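PDB 2WW2: alpha-1,2-mannosidase from Bacteroides thetaiotaomicron, which hydrolyses alpha-mannosidic linkages with inversion of configuration, as a calcium-dependent glycoside hydrolase of family GH92. Local coordinates for residues G46-G51 against K94-P99; G226-I231 against D255-S260; S289-T294 against H339-L344; D390-G395 against E463-Q468; L484-H489 against D503-T508. All blocks are in the same frame, centred on the assembly; numbering follows the deposited sequence.

Contact 1: G46-G51 against K94-P99; sequences GENGSG and KERLVP
Lys94 reaches over to Glu47, the first residue of a type II beta turn (Glu47 to Ser50) in the N-terminal GH92 domain. The turn closes with Ser50 N to Glu47 O and has Gly49 at its third position, where the positive phi calls for glycine. The lysine chain leaves CB for CG, which lies beside the backbone N, and then bends at chi2 (-99°), turning the remainder toward the glutamate. Lys94 CD packs against Glu47 OE2 at 3.8 Å, and Lys94 CE passes 4.0 Å from Glu47 OE1. At the tip Lys94 NZ makes a salt bridge to Glu47 OE1 at 3.2 Å, coming in from above the carboxylate plane, 41° out of it. Replacing Glu47 by an alanine would probably leave the lysine ammonium without this partner and set its chain free to swing into solvent. Deeper in, Asn48 holds to Gln44, while Arg96 binds the carbonyl of Arg62 and forms a salt bridge with Asp148. Asn48 OD1 and Arg96 NH2 are only loosely apposed, 4.5 Å apart, but Asn48 ND2 and Arg96 NH1 both bond to the same oxygen, Asp148 OD2.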
# COMPACT_ATOMS: atom_id res chain seq x y z
N GLY A 46 4.95 -32.81 -10.13
CA GLY A 46 4.24 -32.15 -11.23
C GLY A 46 4.17 -33.05 -12.47
O GLY A 46 4.90 -34.03 -12.57
N GLU A 47 3.26 -32.74 -13.39
CA GLU A 47 3.17 -33.50 -14.64
C GLU A 47 4.46 -33.38 -15.43
O GLU A 47 5.16 -32.38 -15.32
CB GLU A 47 2.04 -32.93 -15.51
CG GLU A 47 0.67 -33.37 -15.10
CD GLU A 47 -0.39 -32.99 -16.14
OE1 GLU A 47 -0.03 -32.48 -17.23
OE2 GLU A 47 -1.57 -33.20 -15.85
N ASN A 48 4.74 -34.37 -16.29
CA ASN A 48 5.79 -34.20 -17.28
C ASN A 48 5.51 -32.90 -18.03
O ASN A 48 4.37 -32.64 -18.41
CB ASN A 48 5.80 -35.35 -18.31
CG ASN A 48 6.37 -36.66 -17.75
OD1 ASN A 48 6.64 -36.79 -16.55
ND2 ASN A 48 6.57 -37.64 -18.63
N GLY A 49 6.56 -32.12 -18.28
CA GLY A 49 6.41 -30.87 -19.02
C GLY A 49 6.26 -29.63 -18.16
O GLY A 49 6.51 -28.52 -18.62
N SER A 50 5.85 -29.80 -16.91
CA SER A 50 5.68 -28.64 -16.06
C SER A 50 7.01 -28.22 -15.42
O SER A 50 7.70 -29.05 -14.82
CB SER A 50 4.67 -28.93 -14.95
OG SER A 50 4.67 -27.86 -14.02
N GLY A 51 7.34 -26.94 -15.50
CA GLY A 51 8.55 -26.43 -14.83
C GLY A 51 8.44 -26.54 -13.32
O GLY A 51 9.45 -26.50 -12.61
N LYS A 94 0.51 -39.12 -16.26
CA LYS A 94 -0.80 -38.60 -15.86
C LYS A 94 -1.46 -39.49 -14.84
O LYS A 94 -2.33 -39.04 -14.11
CB LYS A 94 -1.72 -38.50 -17.08
CG LYS A 94 -1.19 -37.60 -18.19
CD LYS A 94 -1.82 -36.23 -18.13
CE LYS A 94 -1.57 -35.45 -19.42
NZ LYS A 94 -2.00 -34.03 -19.28
N GLU A 95 -1.06 -40.76 -14.80
CA GLU A 95 -1.67 -41.76 -13.93
C GLU A 95 -0.77 -42.30 -12.81
O GLU A 95 -1.27 -42.98 -11.92
CB GLU A 95 -2.15 -42.96 -14.75
CG GLU A 95 -3.31 -42.64 -15.65
CD GLU A 95 -3.97 -43.89 -16.14
OE1 GLU A 95 -3.40 -44.54 -17.03
OE2 GLU A 95 -5.05 -44.24 -15.61
N ARG A 96 0.54 -42.03 -12.86
CA ARG A 96 1.46 -42.46 -11.81
C ARG A 96 1.44 -41.43 -10.72
O ARG A 96 2.17 -40.44 -10.78
CB ARG A 96 2.92 -42.56 -12.30
CG ARG A 96 3.21 -43.67 -13.25
CD ARG A 96 4.73 -43.84 -13.50
NE ARG A 96 5.47 -42.58 -13.54
CZ ARG A 96 5.79 -41.91 -14.65
NH1 ARG A 96 5.43 -42.36 -15.86
NH2 ARG A 96 6.48 -40.78 -14.54
N LEU A 97 0.60 -41.65 -9.73
CA LEU A 97 0.41 -40.69 -8.67
C LEU A 97 0.38 -41.47 -7.38
O LEU A 97 -0.61 -42.12 -7.09
CB LEU A 97 -0.95 -40.00 -8.82
CG LEU A 97 -1.16 -38.91 -9.86
CD1 LEU A 97 -0.15 -37.80 -9.76
CD2 LEU A 97 -1.19 -39.52 -11.25
N VAL A 98 1.45 -41.41 -6.59
CA VAL A 98 1.53 -42.25 -5.42
C VAL A 98 1.65 -41.37 -4.18
O VAL A 98 2.58 -40.56 -4.09
CB VAL A 98 2.75 -43.18 -5.49
CG1 VAL A 98 2.75 -44.14 -4.29
CG2 VAL A 98 2.74 -43.95 -6.81
N PRO A 99 0.71 -41.52 -3.24
CA PRO A 99 0.68 -40.63 -2.07
C PRO A 99 1.85 -40.88 -1.10
O PRO A 99 2.22 -42.04 -0.86
CB PRO A 99 -0.68 -40.92 -1.40
CG PRO A 99 -1.27 -42.11 -2.10
CD PRO A 99 -0.46 -42.42 -3.34

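Contact 2: G226-I231 against D255-S260; sequences GEKLTI and DVQLIS
Lys228 and Gln257 meet because each chain bends on the way: both start with CG beside the backbone N, then Lys228 folds at chi3 (-68°) and Gln257 at chi2 (69°), bringing their ends together from opposite directions. Lys228 NZ and Gln257 NE2 stand 3.7 Å apart, two donors with no bond between them. A water mediates instead. It donates to Gln257 OE1 at 3.2 Å and accepts a long, weak bond from Lys228 NZ; the stronger hold on the ammonium is the salt bridge to Glu134 on strand 130-136. Next to this pair a helix begins beside the strand. Asp255 is the N-cap of helix 256-271, and its OD1 accepts from Leu258 N at 2.9 Å with an N-H...O angle of 151°, met nearly along the C-O axis. Strand 229-236, of the N-terminal GH92 domain, runs beside the first turn of a helix that belongs to the catalytic part, and that helix also packs Val256 and Ile259 onto strands 121-126 and 130-136. A second water bridges the two segments where the helix begins, 2.9 Å from Thr230 OG1 and accepting from Val256 N at the same 2.9 Å. Direct packing is slight here: Thr230 points its CB toward the helix, and its CG2 lies 4.4 Å from Asp255 CA.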
# COMPACT_ATOMS: atom_id res chain seq x y z
N GLY A 226 12.98 -59.15 2.70
CA GLY A 226 14.26 -58.87 3.34
C GLY A 226 15.31 -58.32 2.39
O GLY A 226 16.31 -57.78 2.83
N GLU A 227 15.10 -58.47 1.08
CA GLU A 227 16.07 -57.97 0.11
C GLU A 227 15.59 -56.65 -0.51
O GLU A 227 14.43 -56.31 -0.43
CB GLU A 227 16.35 -59.01 -0.99
CG GLU A 227 17.02 -60.29 -0.47
CD GLU A 227 17.50 -61.21 -1.59
OE1 GLU A 227 17.51 -60.80 -2.78
OE2 GLU A 227 17.88 -62.35 -1.28
N LYS A 228 16.52 -55.91 -1.12
CA LYS A 228 16.18 -54.63 -1.74
C LYS A 228 16.65 -54.67 -3.19
O LYS A 228 17.64 -55.33 -3.50
CB LYS A 228 16.85 -53.46 -1.01
CG LYS A 228 16.38 -53.32 0.46
CD LYS A 228 17.05 -52.13 1.14
CE LYS A 228 18.56 -52.37 1.33
NZ LYS A 228 19.21 -51.29 2.14
N LEU A 229 15.92 -53.98 -4.06
CA LEU A 229 16.32 -53.84 -5.45
C LEU A 229 17.30 -52.68 -5.53
O LEU A 229 17.05 -51.61 -4.95
CB LEU A 229 15.09 -53.49 -6.31
CG LEU A 229 15.33 -53.29 -7.81
CD1 LEU A 229 15.62 -54.64 -8.49
CD2 LEU A 229 14.12 -52.62 -8.44
N THR A 230 18.41 -52.88 -6.24
CA THR A 230 19.29 -51.77 -6.57
C THR A 230 19.10 -51.42 -8.04
O THR A 230 18.97 -52.30 -8.89
CB THR A 230 20.76 -52.13 -6.32
OG1 THR A 230 20.96 -52.35 -4.93
CG2 THR A 230 21.66 -50.99 -6.77
N ILE A 231 19.05 -50.12 -8.35
CA ILE A 231 18.99 -49.66 -9.74
C ILE A 231 20.18 -48.75 -9.93
O ILE A 231 20.36 -47.81 -9.16
CB ILE A 231 17.73 -48.82 -10.02
CG1 ILE A 231 16.47 -49.52 -9.51
CG2 ILE A 231 17.60 -48.54 -11.56
CD1 ILE A 231 15.17 -48.70 -9.71
N ASP A 255 26.18 -49.93 -4.47
CA ASP A 255 24.84 -49.84 -3.88
C ASP A 255 24.61 -48.39 -3.46
O ASP A 255 25.52 -47.58 -3.56
CB ASP A 255 24.66 -50.82 -2.73
CG ASP A 255 25.65 -50.61 -1.60
OD1 ASP A 255 26.33 -49.56 -1.52
OD2 ASP A 255 25.75 -51.52 -0.76
N VAL A 256 23.40 -48.04 -2.99
CA VAL A 256 23.10 -46.64 -2.68
C VAL A 256 23.97 -46.11 -1.54
O VAL A 256 24.37 -44.95 -1.53
CB VAL A 256 21.59 -46.39 -2.39
CG1 VAL A 256 21.19 -46.97 -1.04
CG2 VAL A 256 21.28 -44.87 -2.44
N GLN A 257 24.30 -46.98 -0.59
CA GLN A 257 25.16 -46.59 0.53
C GLN A 257 26.53 -46.10 0.06
O GLN A 257 27.07 -45.13 0.59
CB GLN A 257 25.34 -47.76 1.51
CG GLN A 257 24.06 -48.11 2.32
CD GLN A 257 22.93 -48.73 1.47
OE1 GLN A 257 23.16 -49.35 0.41
NE2 GLN A 257 21.68 -48.55 1.96
N LEU A 258 27.09 -46.78 -0.94
CA LEU A 258 28.41 -46.39 -1.47
C LEU A 258 28.34 -45.00 -2.12
O LEU A 258 29.16 -44.12 -1.82
CB LEU A 258 28.94 -47.41 -2.49
CG LEU A 258 30.38 -47.13 -2.98
CD1 LEU A 258 31.39 -47.32 -1.85
CD2 LEU A 258 30.77 -48.02 -4.18
N ILE A 259 27.36 -44.79 -3.00
CA ILE A 259 27.22 -43.51 -3.72
C ILE A 259 26.89 -42.38 -2.75
O ILE A 259 27.42 -41.26 -2.84
CB ILE A 259 26.12 -43.60 -4.82
CG1 ILE A 259 26.40 -44.78 -5.77
CG2 ILE A 259 25.97 -42.24 -5.58
CD1 ILE A 259 27.85 -44.86 -6.32
N SER A 260 26.01 -42.67 -1.80
CA SER A 260 25.67 -41.72 -0.75
C SER A 260 26.92 -41.26 0.04
O SER A 260 27.13 -40.05 0.20
CB SER A 260 24.64 -42.36 0.20
OG SER A 260 24.31 -41.48 1.26
O HOH W 1 20.64 -50.83 -0.84
O HOH W 2 21.18 -49.92 -3.45

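Contact 3: S289-T294 against H339-L344; sequences SCLYRT and HPLFTL
Helices 289-294 and 339-344 cross almost perpendicularly, at -93° with their axes 11.8 Å apart, and come nearest where Thr294 faces Leu341. Leu341 bridges through one methyl: its CD2 lies 3.7 Å from Leu291 CD1 and 3.8 Å from Thr294 CG2, so it sits against two side chains one turn of the helix apart. Both leucines meet at about a right angle. With OG1 beside the backbone N (chi1 -59°), Thr294 has CG2 opposite that N and facing Leu341, while OG1 turns back into its own helix and binds Cys290 O at 2.8 Å. That carbonyl is gripped twice, since Thr294 N reaches it from the other face of its plane; the hydroxyl also bonds to Ser632. Phe342 comes to the end of the helix with its ring edge: CZ approaches Thr294 O at 3.3 Å, near the ring plane, which puts the slightly positive rim of the ring against a carbonyl at the helix C-terminus. Trp36 meets the same ring edge-to-face. Helix 632-640 joins the cluster, touching Leu291 through Val636 and Leu341 through Phe637. All four residues that touch are buried, making this a near-perpendicular helix crossing deep within the catalytic domain, which in GH92 enzymes is built on an (alpha/alpha)6 barrel.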
# COMPACT_ATOMS: atom_id res chain seq x y z
N SER A 289 23.08 -24.29 3.61
CA SER A 289 22.05 -24.47 2.58
C SER A 289 22.24 -23.50 1.42
O SER A 289 22.19 -23.91 0.25
CB SER A 289 20.66 -24.31 3.18
OG SER A 289 20.41 -25.31 4.18
N CYS A 290 22.47 -22.23 1.73
CA CYS A 290 22.75 -21.25 0.66
C CYS A 290 24.02 -21.62 -0.10
O CYS A 290 24.07 -21.46 -1.32
CB CYS A 290 22.88 -19.82 1.24
SG CYS A 290 21.32 -19.14 1.83
N LEU A 291 25.04 -22.11 0.61
CA LEU A 291 26.28 -22.47 -0.06
C LEU A 291 26.04 -23.67 -0.99
O LEU A 291 26.49 -23.69 -2.14
CB LEU A 291 27.42 -22.75 0.94
CG LEU A 291 28.82 -23.07 0.39
CD1 LEU A 291 29.32 -21.97 -0.61
CD2 LEU A 291 29.83 -23.31 1.51
N TYR A 292 25.32 -24.68 -0.49
CA TYR A 292 24.97 -25.83 -1.34
C TYR A 292 24.29 -25.37 -2.63
O TYR A 292 24.65 -25.80 -3.73
CB TYR A 292 24.06 -26.79 -0.55
CG TYR A 292 22.98 -27.49 -1.34
CD1 TYR A 292 23.26 -28.67 -2.04
CD2 TYR A 292 21.67 -27.02 -1.34
CE1 TYR A 292 22.26 -29.35 -2.75
CE2 TYR A 292 20.66 -27.70 -2.05
CZ TYR A 292 20.97 -28.86 -2.74
OH TYR A 292 19.98 -29.52 -3.45
N ARG A 293 23.32 -24.47 -2.48
CA ARG A 293 22.56 -23.98 -3.63
C ARG A 293 23.51 -23.30 -4.60
O ARG A 293 23.37 -23.39 -5.81
CB ARG A 293 21.43 -23.03 -3.16
CG ARG A 293 20.38 -22.70 -4.22
CD ARG A 293 19.26 -21.78 -3.69
NE ARG A 293 18.30 -21.43 -4.75
CZ ARG A 293 16.99 -21.67 -4.70
NH1 ARG A 293 16.22 -21.31 -5.71
NH2 ARG A 293 16.45 -22.26 -3.63
N THR A 294 24.52 -22.63 -4.05
CA THR A 294 25.44 -21.87 -4.88
C THR A 294 26.41 -22.77 -5.67
O THR A 294 26.91 -22.38 -6.73
CB THR A 294 26.25 -20.89 -4.01
OG1 THR A 294 25.35 -19.99 -3.34
CG2 THR A 294 27.22 -20.12 -4.85
N HIS A 339 29.51 -16.24 -9.37
CA HIS A 339 30.83 -16.44 -9.98
C HIS A 339 31.96 -15.79 -9.19
O HIS A 339 33.03 -16.37 -9.09
CB HIS A 339 30.81 -16.06 -11.46
CG HIS A 339 30.08 -17.07 -12.28
ND1 HIS A 339 30.66 -18.26 -12.68
CD2 HIS A 339 28.78 -17.14 -12.68
CE1 HIS A 339 29.78 -18.98 -13.34
NE2 HIS A 339 28.63 -18.33 -13.36
N PRO A 340 31.72 -14.59 -8.62
CA PRO A 340 32.76 -14.07 -7.74
C PRO A 340 33.09 -15.00 -6.58
O PRO A 340 34.25 -15.11 -6.20
CB PRO A 340 32.17 -12.76 -7.24
CG PRO A 340 31.34 -12.27 -8.47
CD PRO A 340 30.73 -13.57 -9.00
N LEU A 341 32.08 -15.66 -6.00
CA LEU A 341 32.39 -16.64 -4.96
C LEU A 341 33.30 -17.73 -5.53
O LEU A 341 34.25 -18.16 -4.87
CB LEU A 341 31.11 -17.25 -4.35
CG LEU A 341 31.35 -18.12 -3.10
CD1 LEU A 341 31.80 -17.27 -1.92
CD2 LEU A 341 30.11 -18.98 -2.69
N PHE A 342 33.01 -18.21 -6.75
CA PHE A 342 33.89 -19.21 -7.36
C PHE A 342 35.32 -18.67 -7.51
O PHE A 342 36.28 -19.37 -7.18
CB PHE A 342 33.38 -19.71 -8.74
CG PHE A 342 31.99 -20.33 -8.71
CD1 PHE A 342 31.49 -20.94 -7.55
CD2 PHE A 342 31.19 -20.31 -9.85
CE1 PHE A 342 30.20 -21.51 -7.54
CE2 PHE A 342 29.90 -20.86 -9.84
CZ PHE A 342 29.41 -21.46 -8.68
N THR A 343 35.48 -17.45 -7.99
CA THR A 343 36.84 -16.94 -8.21
C THR A 343 37.64 -16.94 -6.92
O THR A 343 38.86 -17.00 -6.96
CB THR A 343 36.87 -15.49 -8.80
OG1 THR A 343 36.29 -14.58 -7.85
CG2 THR A 343 36.10 -15.41 -10.13
N LEU A 344 36.95 -16.86 -5.78
CA LEU A 344 37.64 -16.77 -4.49
C LEU A 344 37.89 -18.15 -3.90
O LEU A 344 39.03 -18.52 -3.59
CB LEU A 344 36.80 -15.93 -3.50
CG LEU A 344 37.37 -15.75 -2.08
CD1 LEU A 344 38.79 -15.17 -2.14
CD2 LEU A 344 36.44 -14.86 -1.23

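Contact 4: D390-G395 against E463-Q468; sequences DAWMKG and ESLGKQ
Trp392 and Met393 both reach from the end of one helix to Ser464 and Leu465 at the end of another. Trp392 leaves its backbone toward the other segment, with CG opposite the backbone N (chi1 -168°), and its side chain meets that of the leucine at about a right angle: Trp392 CZ2 touches Leu465 CD2 at 4.1 Å, from an oblique direction. Next to CZ2 on the same side of the indole, Trp392 NE1 lies 3.7 Å from Ser464 OG, too far to count as a bond. That hydroxyl is spoken for by the carbonyl of Phe461 in its own helix, which it reaches from the position between backbone N and carbonyl carbon. Met393 bends at chi2 and lays its terminal methyl alongside the serine, with Met393 CE 3.6 Å from Ser464 OG and 3.8 Å from Ser464 CB. Both helices finish in Schellman motifs, with Gly395 and Gly466 as the positive-phi glycines; Gly466 N closes onto Glu463 O at 3.0 Å. The contact therefore joins the C-terminal ends of helices 383-393 and 444-465. Phe461 adds an edge-to-face ring to Trp392, and helix 401-413 completes the packing, its Ala401 touching both Trp392 and Leu465.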
# COMPACT_ATOMS: atom_id res chain seq x y z
N ASP A 390 36.24 -10.24 -14.33
CA ASP A 390 36.39 -10.40 -12.89
C ASP A 390 37.44 -11.47 -12.60
O ASP A 390 38.33 -11.28 -11.73
CB ASP A 390 35.05 -10.75 -12.22
CG ASP A 390 35.16 -10.81 -10.70
OD1 ASP A 390 35.50 -9.76 -10.09
OD2 ASP A 390 34.92 -11.89 -10.12
N ALA A 391 37.36 -12.59 -13.32
CA ALA A 391 38.33 -13.68 -13.14
C ALA A 391 39.72 -13.22 -13.51
O ALA A 391 40.68 -13.42 -12.77
CB ALA A 391 37.94 -14.90 -13.96
N TRP A 392 39.83 -12.55 -14.65
CA TRP A 392 41.13 -12.11 -15.15
C TRP A 392 41.84 -11.21 -14.13
O TRP A 392 43.05 -11.33 -13.92
CB TRP A 392 40.96 -11.37 -16.47
CG TRP A 392 42.25 -11.13 -17.21
CD1 TRP A 392 43.07 -10.05 -17.10
CD2 TRP A 392 42.86 -11.99 -18.18
NE1 TRP A 392 44.15 -10.18 -17.94
CE2 TRP A 392 44.04 -11.36 -18.62
CE3 TRP A 392 42.51 -13.23 -18.73
CZ2 TRP A 392 44.89 -11.94 -19.57
CZ3 TRP A 392 43.36 -13.81 -19.68
CH2 TRP A 392 44.53 -13.16 -20.09
N MET A 393 41.07 -10.31 -13.51
CA MET A 393 41.68 -9.33 -12.62
C MET A 393 42.07 -9.95 -11.29
O MET A 393 42.74 -9.32 -10.48
CB MET A 393 40.75 -8.14 -12.39
CG MET A 393 40.44 -7.39 -13.67
SD MET A 393 41.93 -6.90 -14.56
CE MET A 393 41.21 -6.34 -16.08
N LYS A 394 41.63 -11.20 -11.08
CA LYS A 394 41.95 -11.95 -9.90
C LYS A 394 42.99 -13.02 -10.21
O LYS A 394 43.24 -13.91 -9.38
CB LYS A 394 40.68 -12.61 -9.34
CG LYS A 394 39.73 -11.61 -8.74
CD LYS A 394 38.36 -12.21 -8.43
CE LYS A 394 37.49 -11.17 -7.71
NZ LYS A 394 36.16 -11.75 -7.37
N GLY A 395 43.60 -12.94 -11.39
CA GLY A 395 44.70 -13.83 -11.74
C GLY A 395 44.26 -15.17 -12.32
O GLY A 395 45.08 -16.07 -12.48
N GLU A 463 42.75 -2.25 -20.91
CA GLU A 463 43.82 -1.47 -20.27
C GLU A 463 44.89 -2.39 -19.68
O GLU A 463 46.09 -2.13 -19.80
CB GLU A 463 43.24 -0.55 -19.17
CG GLU A 463 44.27 0.44 -18.65
CD GLU A 463 43.66 1.55 -17.81
OE1 GLU A 463 42.92 1.22 -16.87
OE2 GLU A 463 43.93 2.73 -18.12
N SER A 464 44.45 -3.48 -19.05
CA SER A 464 45.37 -4.44 -18.44
C SER A 464 46.23 -5.19 -19.47
O SER A 464 47.27 -5.75 -19.12
CB SER A 464 44.64 -5.43 -17.52
OG SER A 464 44.08 -6.50 -18.27
N LEU A 465 45.83 -5.18 -20.75
CA LEU A 465 46.63 -5.79 -21.81
C LEU A 465 47.60 -4.79 -22.44
O LEU A 465 48.44 -5.15 -23.28
CB LEU A 465 45.74 -6.37 -22.92
CG LEU A 465 44.63 -7.34 -22.53
CD1 LEU A 465 43.94 -7.90 -23.79
CD2 LEU A 465 45.17 -8.48 -21.66
N GLY A 466 47.48 -3.52 -22.05
CA GLY A 466 48.29 -2.46 -22.64
C GLY A 466 47.64 -1.88 -23.88
O GLY A 466 48.26 -1.11 -24.63
N LYS A 467 46.39 -2.27 -24.15
CA LYS A 467 45.68 -1.72 -25.31
C LYS A 467 44.91 -0.44 -24.95
O LYS A 467 43.68 -0.43 -24.90
CB LYS A 467 44.76 -2.77 -25.94
CG LYS A 467 45.51 -4.02 -26.42
CD LYS A 467 44.51 -5.14 -26.74
CE LYS A 467 45.21 -6.42 -27.20
NZ LYS A 467 46.02 -6.19 -28.44
N GLN A 468 45.66 0.64 -24.73
CA GLN A 468 45.10 1.87 -24.19
C GLN A 468 44.08 2.57 -25.08
O GLN A 468 43.13 3.17 -24.58
CB GLN A 468 46.23 2.85 -23.82
CG GLN A 468 45.77 3.95 -22.88
CD GLN A 468 45.32 3.40 -21.55
OE1 GLN A 468 46.05 2.65 -20.90
NE2 GLN A 468 44.09 3.75 -21.13

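Contact 5: L484-H489 against D503-T508; sequences LYYPEH and DRFDAT
His489 and Phe505 make the tight half of this contact, an offset stack with ring centroids 4.5 Å apart and planes 13° from parallel. The two side chains slide past each other in opposite directions, so each ring takes the other's CB over its face: His489 CB stands 3.8 Å from the Phe505 centroid, and Phe505 CB 3.7 Å from the His489 centroid. With an alanine in place of Phe505, the imidazole would probably lose the ring stacked on it and, held chiefly by Tyr486, turn more freely. Tyr486 is looser, its CD2 staying 4.1 Å from Phe505 CD1 and obliquely placed, though one face of its ring takes the edge of His489. On the solvent side His489 is exposed, Tyr486 and Phe505 only partly so. Around the pair, Trp493 meets Phe505 edge-to-face and Trp501 stacks on Tyr486. Within the GH92 catalytic domain, Tyr486 lies on a short, weakly bonded strand paired antiparallel with 491-492; Leu484 touches helix 444-465 and Tyr485 helix 530-537.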
# COMPACT_ATOMS: atom_id res chain seq x y z
N LEU A 484 20.78 8.83 -18.75
CA LEU A 484 19.37 8.56 -18.46
C LEU A 484 18.90 9.05 -17.09
O LEU A 484 17.74 8.86 -16.71
CB LEU A 484 19.06 7.06 -18.64
CG LEU A 484 19.20 6.58 -20.09
CD1 LEU A 484 18.91 5.08 -20.19
CD2 LEU A 484 18.30 7.38 -21.03
N TYR A 485 19.78 9.70 -16.36
CA TYR A 485 19.41 10.30 -15.10
C TYR A 485 18.61 11.59 -15.36
O TYR A 485 19.08 12.50 -16.04
CB TYR A 485 20.65 10.58 -14.25
CG TYR A 485 20.31 11.00 -12.84
CD1 TYR A 485 20.04 10.06 -11.87
CD2 TYR A 485 20.27 12.35 -12.49
CE1 TYR A 485 19.74 10.44 -10.58
CE2 TYR A 485 19.97 12.74 -11.20
CZ TYR A 485 19.69 11.78 -10.25
OH TYR A 485 19.40 12.13 -8.96
N TYR A 486 17.37 11.63 -14.86
CA TYR A 486 16.43 12.71 -15.16
C TYR A 486 16.59 13.76 -14.06
O TYR A 486 16.05 13.59 -12.97
CB TYR A 486 15.00 12.15 -15.11
CG TYR A 486 13.94 12.92 -15.88
CD1 TYR A 486 14.12 14.26 -16.21
CD2 TYR A 486 12.75 12.30 -16.26
CE1 TYR A 486 13.12 14.96 -16.93
CE2 TYR A 486 11.76 12.99 -16.96
CZ TYR A 486 11.95 14.31 -17.29
OH TYR A 486 10.95 14.96 -17.99
N PRO A 487 17.33 14.85 -14.33
CA PRO A 487 17.72 15.72 -13.21
C PRO A 487 16.53 16.33 -12.47
O PRO A 487 16.55 16.37 -11.24
CB PRO A 487 18.60 16.80 -13.85
CG PRO A 487 18.84 16.37 -15.27
CD PRO A 487 17.78 15.37 -15.64
N GLU A 488 15.51 16.77 -13.19
CA GLU A 488 14.31 17.35 -12.55
C GLU A 488 13.65 16.39 -11.56
O GLU A 488 12.99 16.82 -10.61
CB GLU A 488 13.28 17.81 -13.59
N HIS A 489 13.81 15.08 -11.78
CA HIS A 489 13.13 14.11 -10.94
C HIS A 489 14.06 13.32 -10.00
O HIS A 489 13.60 12.78 -9.00
CB HIS A 489 12.29 13.17 -11.80
CG HIS A 489 11.17 13.86 -12.50
ND1 HIS A 489 10.04 14.30 -11.84
CD2 HIS A 489 11.01 14.23 -13.79
CE1 HIS A 489 9.23 14.90 -12.69
NE2 HIS A 489 9.80 14.87 -13.89
N ASP A 503 6.80 10.63 -21.18
CA ASP A 503 5.84 11.45 -20.44
C ASP A 503 5.59 10.88 -19.04
O ASP A 503 5.74 9.68 -18.81
CB ASP A 503 4.48 11.44 -21.16
CG ASP A 503 4.51 12.15 -22.50
OD1 ASP A 503 5.43 12.96 -22.76
OD2 ASP A 503 3.57 11.92 -23.30
N ARG A 504 5.18 11.75 -18.12
CA ARG A 504 4.59 11.35 -16.83
C ARG A 504 5.52 10.48 -15.99
O ARG A 504 5.25 9.31 -15.75
CB ARG A 504 3.23 10.66 -17.01
CG ARG A 504 2.15 11.53 -17.63
CD ARG A 504 1.70 12.68 -16.70
NE ARG A 504 0.60 12.30 -15.82
CZ ARG A 504 -0.69 12.35 -16.16
NH1 ARG A 504 -1.04 12.75 -17.38
NH2 ARG A 504 -1.64 12.00 -15.29
N PHE A 505 6.61 11.10 -15.55
CA PHE A 505 7.58 10.40 -14.74
C PHE A 505 6.91 9.72 -13.55
O PHE A 505 6.08 10.30 -12.89
CB PHE A 505 8.68 11.33 -14.22
CG PHE A 505 9.59 10.63 -13.25
CD1 PHE A 505 10.62 9.83 -13.71
CD2 PHE A 505 9.35 10.70 -11.89
CE1 PHE A 505 11.43 9.13 -12.81
CE2 PHE A 505 10.15 10.01 -10.99
CZ PHE A 505 11.19 9.22 -11.45
N ASP A 506 7.30 8.48 -13.28
CA ASP A 506 6.76 7.75 -12.13
C ASP A 506 7.84 6.78 -11.63
O ASP A 506 8.14 5.78 -12.28
CB ASP A 506 5.48 7.01 -12.53
CG ASP A 506 4.89 6.19 -11.38
OD1 ASP A 506 5.48 6.15 -10.29
OD2 ASP A 506 3.83 5.57 -11.60
N ALA A 507 8.43 7.10 -10.49
CA ALA A 507 9.54 6.31 -9.98
C ALA A 507 9.16 4.87 -9.63
O ALA A 507 10.03 4.00 -9.53
CB ALA A 507 10.16 7.01 -8.77
N THR A 508 7.86 4.61 -9.48
CA THR A 508 7.40 3.32 -8.98
C THR A 508 6.85 2.43 -10.09
O THR A 508 6.46 1.30 -9.85
CB THR A 508 6.30 3.48 -7.88
OG1 THR A 508 5.12 4.06 -8.45
CG2 THR A 508 6.78 4.36 -6.77

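The five contacts follow one another along the chain without overlap. Contacts 1 and 2 reach the same beta-sheet system of the N-terminal region, their centres about 25 Å apart, and contact 2 brings in a helix of the catalytic part. Contacts 3, 4 and 5 all lie within the catalytic domain. Contact 3 is closest to the middle of the molecule; it touches contact 4, with Thr343 OG1 probably hydrogen-bonded to Lys394 NZ at 2.9 Å, so helices 338-345 and 383-393 link the buried crossing to the surface. Helix 444-465 ends in contact 4 and, farther back, is touched by Leu484 of contact 5. Contacts 2 and 5 mark opposite flanks, centres about 63 Å apart, while contacts 1 and 5 both meet the second subunit.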